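Local coordinates for protein putative O-GlcNAcase nagJ (Clostridium perfringens, PDB 6PV5) that probably acts as a family 84 glycoside hydrolase with hexosaminidase activity, this chain holding an N-terminal domain, the catalytic domain and a post-catalytic helical region, at residues W511-A516 with S521-N526. Sequence-based numbering, arbitrary orientation.
Sequences WEKWEA and SLELSN
A single salt bridge, K513 to E523, ties the C-terminal end of helix 501-515 to the first turns of helix 521-544, across the short turn joining these two antiparallel helices in the post-catalytic helical region, far from the predicted active-site acid D305. Between the two segments the backbones keep their distance: the CA atoms of K513 and E523, the nearest pair, are 9.8 Å from each other, and the segments bury just 87 Å² between them. Only K513 and E523 bridge that distance. The methylene chain of K513 is nearly straight past CG, and its NZ lies 2.5 Å from OE2 of E523, a charged hydrogen bond that uses the syn lone pair of that oxygen. E523 comes from the other helix with a kink at chi2 (86°), which turns the carboxylate to meet the lysine, and the two side chains run roughly perpendicular. A water bridges the pair: it accepts from NZ of K513 at 2.5 Å and donates to OE1 of E523 at 3.0 Å, so both carboxylate oxygens are linked to the one ammonium, OE2 directly and OE1 through the water. S509 adds a weak hydrogen bond to OE2 of E523, while T506 and L510 of helix 501-515 touch the E523 side chain. On another side of helix 501-515, W514 packs against L575, I578 and V579 of helix 548-579. E523 is buried and K513 partly exposed; the ammonium and the bridging water would probably compensate the carboxylate's burial and favour its ionised form, making this a polar, partly hydrated clasp between two segments that meet through little more than this one pair.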
loop_
_atom_site.group_PDB
_atom_site.type_symbol
_atom_site.label_atom_id
_atom_site.label_comp_id
_atom_site.label_asym_id
_atom_site.label_seq_id
_atom_site.Cartn_x
_atom_site.Cartn_y
_atom_site.Cartn_z
ATOM N N TRP A 511 23.601 -25.255 12.592
ATOM C CA TRP A 511 24.008 -25.311 13.988
ATOM C C TRP A 511 23.781 -26.692 14.590
ATOM O O TRP A 511 24.533 -27.089 15.477
ATOM C CB TRP A 511 23.384 -24.210 14.850
ATOM C CG TRP A 511 23.987 -22.858 14.617
ATOM C CD1 TRP A 511 23.318 -21.701 14.321
ATOM C CD2 TRP A 511 25.386 -22.516 14.658
ATOM N NE1 TRP A 511 24.202 -20.662 14.187
ATOM C CE2 TRP A 511 25.477 -21.131 14.377
ATOM C CE3 TRP A 511 26.569 -23.234 14.904
ATOM C CZ2 TRP A 511 26.705 -20.464 14.335
ATOM C CZ3 TRP A 511 27.782 -22.578 14.846
ATOM C CH2 TRP A 511 27.845 -21.206 14.569
ATOM N N GLU A 512 22.738 -27.391 14.130
ATOM C CA GLU A 512 22.434 -28.729 14.612
ATOM C C GLU A 512 23.539 -29.688 14.166
ATOM O O GLU A 512 24.023 -30.487 14.957
ATOM C CB GLU A 512 21.085 -29.208 14.062
ATOM C CG GLU A 512 19.883 -28.562 14.725
ATOM C CD GLU A 512 19.383 -29.257 15.977
ATOM O OE1 GLU A 512 19.119 -30.481 15.908
ATOM O OE2 GLU A 512 19.243 -28.572 17.018
ATOM N N LYS A 513 23.944 -29.589 12.894
ATOM C CA LYS A 513 25.007 -30.417 12.338
ATOM C C LYS A 513 26.348 -30.108 13.001
ATOM O O LYS A 513 27.160 -31.002 13.228
ATOM C CB LYS A 513 25.094 -30.214 10.825
ATOM C CG LYS A 513 23.913 -30.797 10.068
ATOM C CD LYS A 513 23.937 -30.540 8.578
ATOM C CE LYS A 513 22.621 -30.938 7.937
ATOM N NZ LYS A 513 22.686 -30.849 6.461
ATOM N N TRP A 514 26.572 -28.825 13.290
ATOM C CA TRP A 514 27.816 -28.374 13.878
ATOM C C TRP A 514 27.955 -29.005 15.254
ATOM O O TRP A 514 28.994 -29.569 15.549
ATOM C CB TRP A 514 27.847 -26.848 13.948
ATOM C CG TRP A 514 29.047 -26.274 14.634
ATOM C CD1 TRP A 514 29.149 -25.870 15.935
ATOM C CD2 TRP A 514 30.321 -26.007 14.027
ATOM N NE1 TRP A 514 30.395 -25.357 16.171
ATOM C CE2 TRP A 514 31.143 -25.448 15.027
ATOM C CE3 TRP A 514 30.836 -26.185 12.738
ATOM C CZ2 TRP A 514 32.463 -25.069 14.778
ATOM C CZ3 TRP A 514 32.132 -25.791 12.485
ATOM C CH2 TRP A 514 32.937 -25.248 13.495
ATOM N N GLU A 515 26.892 -28.946 16.065
ATOM C CA GLU A 515 26.940 -29.487 17.416
ATOM C C GLU A 515 27.177 -31.001 17.402
ATOM O O GLU A 515 27.651 -31.548 18.392
ATOM C CB GLU A 515 25.695 -29.118 18.229
ATOM C CG GLU A 515 25.519 -27.623 18.448
ATOM C CD GLU A 515 26.539 -26.929 19.336
ATOM O OE1 GLU A 515 27.262 -27.626 20.076
ATOM O OE2 GLU A 515 26.601 -25.681 19.295
ATOM N N ALA A 516 26.879 -31.657 16.270
ATOM C CA ALA A 516 26.991 -33.099 16.117
ATOM C C ALA A 516 28.273 -33.493 15.372
ATOM O O ALA A 516 28.515 -34.678 15.138
ATOM C CB ALA A 516 25.755 -33.624 15.424
ATOM N N SER A 521 29.466 -28.587 4.647
ATOM C CA SER A 521 30.008 -28.014 3.423
ATOM C C SER A 521 28.922 -27.395 2.554
ATOM O O SER A 521 29.126 -26.315 2.017
ATOM C CB SER A 521 30.790 -29.031 2.630
ATOM O OG SER A 521 31.653 -29.741 3.499
ATOM N N LEU A 522 27.810 -28.111 2.381
ATOM C CA LEU A 522 26.728 -27.640 1.533
ATOM C C LEU A 522 26.134 -26.344 2.098
ATOM O O LEU A 522 25.855 -25.418 1.350
ATOM C CB LEU A 522 25.679 -28.751 1.427
ATOM C CG LEU A 522 24.350 -28.323 0.810
ATOM C CD1 LEU A 522 24.500 -28.023 -0.679
ATOM C CD2 LEU A 522 23.266 -29.363 1.052
ATOM N N GLU A 523 25.957 -26.277 3.420
ATOM C CA GLU A 523 25.422 -25.105 4.099
ATOM C C GLU A 523 26.404 -23.943 4.018
ATOM O O GLU A 523 26.009 -22.829 3.688
ATOM C CB GLU A 523 25.155 -25.401 5.576
ATOM C CG GLU A 523 23.878 -26.178 5.812
ATOM C CD GLU A 523 24.003 -27.692 5.721
ATOM O OE1 GLU A 523 25.106 -28.193 5.371
ATOM O OE2 GLU A 523 23.000 -28.367 6.013
ATOM N N LEU A 524 27.686 -24.209 4.303
ATOM C CA LEU A 524 28.711 -23.179 4.200
ATOM C C LEU A 524 28.757 -22.619 2.780
ATOM O O LEU A 524 28.836 -21.403 2.574
ATOM C CB LEU A 524 30.072 -23.748 4.626
ATOM C CG LEU A 524 30.249 -23.920 6.136
ATOM C CD1 LEU A 524 31.732 -24.033 6.483
ATOM C CD2 LEU A 524 29.616 -22.753 6.891
ATOM N N SER A 525 28.688 -23.530 1.806
ATOM C CA SER A 525 28.645 -23.162 0.402
ATOM C C SER A 525 27.428 -22.284 0.114
ATOM O O SER A 525 27.559 -21.278 -0.563
ATOM C CB SER A 525 28.654 -24.398 -0.471
ATOM O OG SER A 525 28.747 -24.035 -1.841
ATOM N N ASN A 526 26.255 -22.670 0.639
ATOM C CA ASN A 526 25.012 -21.944 0.422
ATOM C C ASN A 526 25.126 -20.549 1.030
ATOM O O ASN A 526 24.814 -19.567 0.368
ATOM C CB ASN A 526 23.820 -22.666 1.062
ATOM C CG ASN A 526 23.273 -23.780 0.198
ATOM O OD1 ASN A 526 23.494 -23.801 -1.015
ATOM N ND2 ASN A 526 22.535 -24.696 0.806
HETATM O O HOH W 1 24.763 -31.197 5.149
#